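Long-range contact in membrane attack complex assembly inhibitor BGA71 (Borreliella bavariensis, PDB 6FMH), which inhibits assembly of the complement membrane attack complex and so probably helps the spirochaete evade lysis by host serum: residues A[105-110]-A[146-151]. Residues are numbered along the deposited sequence; the frame is centred on the assembly and turned at random.
Sequences ASIQYD and KTRQNF
I107 points from 105-110 at the opposing helix and meets three of its residues, T147, R148 and F151, with its two branches. Its chi1 of -74° sets CG2 anti to the backbone N, facing R148, and leaves CG1 beside that N, from where CD1 extends to F151. The CG2 methyl presses against the start of the R148 side chain, 3.6 Å from R148 CB. On the other branch, I107 CD1 is 3.6 Å from F151 CD1; the methyl approaches the ring obliquely, and the two side chains run roughly perpendicular. On the flank of the same branch, T147 turns its methyl inward, leaving 4.2 Å between I107 CG1 and T147 CG2, while T147 OG1 hydrogen-bonds to S143 O within its own helix.

The two segments belong to helices 90-123 and 127-163, consecutive long helices joined by a short connection into an antiparallel hairpin within the largely helical Bbcrasp-1 domain. Their local axes come within 9.6 Å at a crossing angle of -153°, and I107 and R148 stand opposite each other, with 5.9 Å between I107 CA and R148 CA.

One polar link accompanies this packing. The R148 chain reaches across toward Q108 and kinks at chi3, and R148 NH1 makes a weak, bent hydrogen bond of 3.1 Å to Q108 OE1. The oxygen lies at the guanidinium edge, near its plane, although the amide itself is twisted 47° from that plane. The firmer partner of Q108 OE1 is T64 OG1 of helix 55-68, with which it is hydrogen-bonded, and R148 NH2 forms a long, weak ion pair with E27.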
loop_
_atom_site.group_PDB
_atom_site.type_symbol
_atom_site.label_atom_id
_atom_site.label_comp_id
_atom_site.label_asym_id
_atom_site.label_seq_id
_atom_site.Cartn_x
_atom_site.Cartn_y
_atom_site.Cartn_z
ATOM N N ALA A 105 10.918 8.170 -9.653
ATOM C CA ALA A 105 9.828 7.256 -9.530
ATOM C C ALA A 105 10.303 5.819 -9.303
ATOM O O ALA A 105 9.605 5.012 -8.682
ATOM C CB ALA A 105 8.899 7.349 -10.773
ATOM N N SER A 106 11.455 5.500 -9.852
ATOM C CA SER A 106 11.986 4.140 -9.776
ATOM C C SER A 106 12.575 3.904 -8.415
ATOM O O SER A 106 12.497 2.825 -7.863
ATOM C CB SER A 106 13.048 3.949 -10.874
ATOM O OG SER A 106 12.427 4.074 -12.180
ATOM N N ILE A 107 13.218 4.926 -7.887
ATOM C CA ILE A 107 13.782 4.876 -6.561
ATOM C C ILE A 107 12.665 4.542 -5.604
ATOM O O ILE A 107 12.756 3.642 -4.802
ATOM C CB ILE A 107 14.489 6.191 -6.232
ATOM C CG1 ILE A 107 15.808 6.243 -7.006
ATOM C CG2 ILE A 107 14.793 6.299 -4.750
ATOM C CD1 ILE A 107 16.352 7.643 -7.199
ATOM N N GLN A 108 11.554 5.228 -5.765
ATOM C CA GLN A 108 10.391 4.957 -4.946
ATOM C C GLN A 108 9.851 3.576 -5.214
ATOM O O GLN A 108 9.534 2.852 -4.266
ATOM C CB GLN A 108 9.303 5.971 -5.224
ATOM C CG GLN A 108 8.270 6.169 -4.113
ATOM C CD GLN A 108 8.811 6.326 -2.683
ATOM O OE1 GLN A 108 9.628 7.165 -2.407
ATOM N NE2 GLN A 108 8.331 5.493 -1.778
ATOM N N TYR A 109 9.606 3.179 -6.443
ATOM C CA TYR A 109 8.930 1.924 -6.682
ATOM C C TYR A 109 9.645 0.740 -6.108
ATOM O O TYR A 109 9.032 -0.208 -5.668
ATOM C CB TYR A 109 8.609 1.679 -8.170
ATOM C CG TYR A 109 8.099 0.249 -8.453
ATOM C CD1 TYR A 109 6.801 -0.112 -8.149
ATOM C CD2 TYR A 109 8.935 -0.737 -8.963
ATOM C CE1 TYR A 109 6.357 -1.387 -8.356
ATOM C CE2 TYR A 109 8.483 -2.002 -9.169
ATOM C CZ TYR A 109 7.191 -2.316 -8.856
ATOM O OH TYR A 109 6.688 -3.550 -9.043
ATOM N N ASP A 110 10.943 0.770 -6.160
ATOM C CA ASP A 110 11.699 -0.300 -5.632
ATOM C C ASP A 110 11.359 -0.539 -4.203
ATOM O O ASP A 110 11.178 -1.630 -3.799
ATOM C CB ASP A 110 13.166 0.003 -5.787
ATOM C CG ASP A 110 13.684 -0.349 -7.115
ATOM O OD1 ASP A 110 12.951 -0.702 -7.992
ATOM O OD2 ASP A 110 14.844 -0.286 -7.299
ATOM N N LYS A 146 18.763 2.535 0.997
ATOM C CA LYS A 146 20.092 3.145 0.830
ATOM C C LYS A 146 20.159 3.944 -0.494
ATOM O O LYS A 146 20.525 5.167 -0.535
ATOM C CB LYS A 146 21.150 2.055 0.960
ATOM C CG LYS A 146 21.313 1.590 2.391
ATOM C CD LYS A 146 22.583 0.824 2.636
ATOM C CE LYS A 146 22.619 0.230 4.047
ATOM N NZ LYS A 146 22.371 1.237 5.126
ATOM N N THR A 147 19.639 3.333 -1.557
ATOM C CA THR A 147 19.571 4.004 -2.865
ATOM C C THR A 147 18.907 5.367 -2.715
ATOM O O THR A 147 19.441 6.387 -3.177
ATOM C CB THR A 147 18.890 3.132 -3.924
ATOM O OG1 THR A 147 19.670 1.928 -4.127
ATOM C CG2 THR A 147 18.804 3.850 -5.243
ATOM N N ARG A 148 17.758 5.389 -2.052
ATOM C CA ARG A 148 17.035 6.608 -1.902
ATOM C C ARG A 148 17.840 7.628 -1.068
ATOM O O ARG A 148 17.788 8.867 -1.318
ATOM C CB ARG A 148 15.700 6.391 -1.257
ATOM C CG ARG A 148 14.969 7.728 -1.169
ATOM C CD ARG A 148 13.524 7.606 -0.896
ATOM N NE ARG A 148 13.324 7.201 0.471
ATOM C CZ ARG A 148 12.145 7.028 1.034
ATOM N NH1 ARG A 148 11.033 7.243 0.369
ATOM N NH2 ARG A 148 12.095 6.631 2.279
ATOM N N GLN A 149 18.565 7.126 -0.064
ATOM C CA GLN A 149 19.439 8.018 0.720
ATOM C C GLN A 149 20.488 8.643 -0.177
ATOM O O GLN A 149 20.872 9.770 0.036
ATOM C CB GLN A 149 20.079 7.266 1.911
ATOM C CG GLN A 149 19.184 7.156 3.129
ATOM C CD GLN A 149 19.647 6.061 4.075
ATOM O OE1 GLN A 149 20.847 5.897 4.317
ATOM N NE2 GLN A 149 18.689 5.293 4.619
ATOM N N ASN A 150 21.065 7.849 -1.079
ATOM C CA ASN A 150 22.184 8.365 -1.888
ATOM C C ASN A 150 21.649 9.349 -2.850
ATOM O O ASN A 150 22.229 10.413 -3.027
ATOM C CB ASN A 150 22.947 7.270 -2.622
ATOM C CG ASN A 150 23.567 6.260 -1.695
ATOM O OD1 ASN A 150 23.623 5.056 -2.003
ATOM N ND2 ASN A 150 24.076 6.717 -0.578
ATOM N N PHE A 151 20.496 9.056 -3.420
ATOM C CA PHE A 151 19.810 10.067 -4.223
ATOM C C PHE A 151 19.568 11.385 -3.467
ATOM O O PHE A 151 19.746 12.445 -4.005
ATOM C CB PHE A 151 18.474 9.518 -4.735
ATOM C CG PHE A 151 17.571 10.578 -5.312
ATOM C CD1 PHE A 151 17.686 10.989 -6.666
ATOM C CD2 PHE A 151 16.615 11.187 -4.523
ATOM C CE1 PHE A 151 16.855 11.978 -7.183
ATOM C CE2 PHE A 151 15.794 12.160 -5.046
ATOM C CZ PHE A 151 15.907 12.571 -6.370
#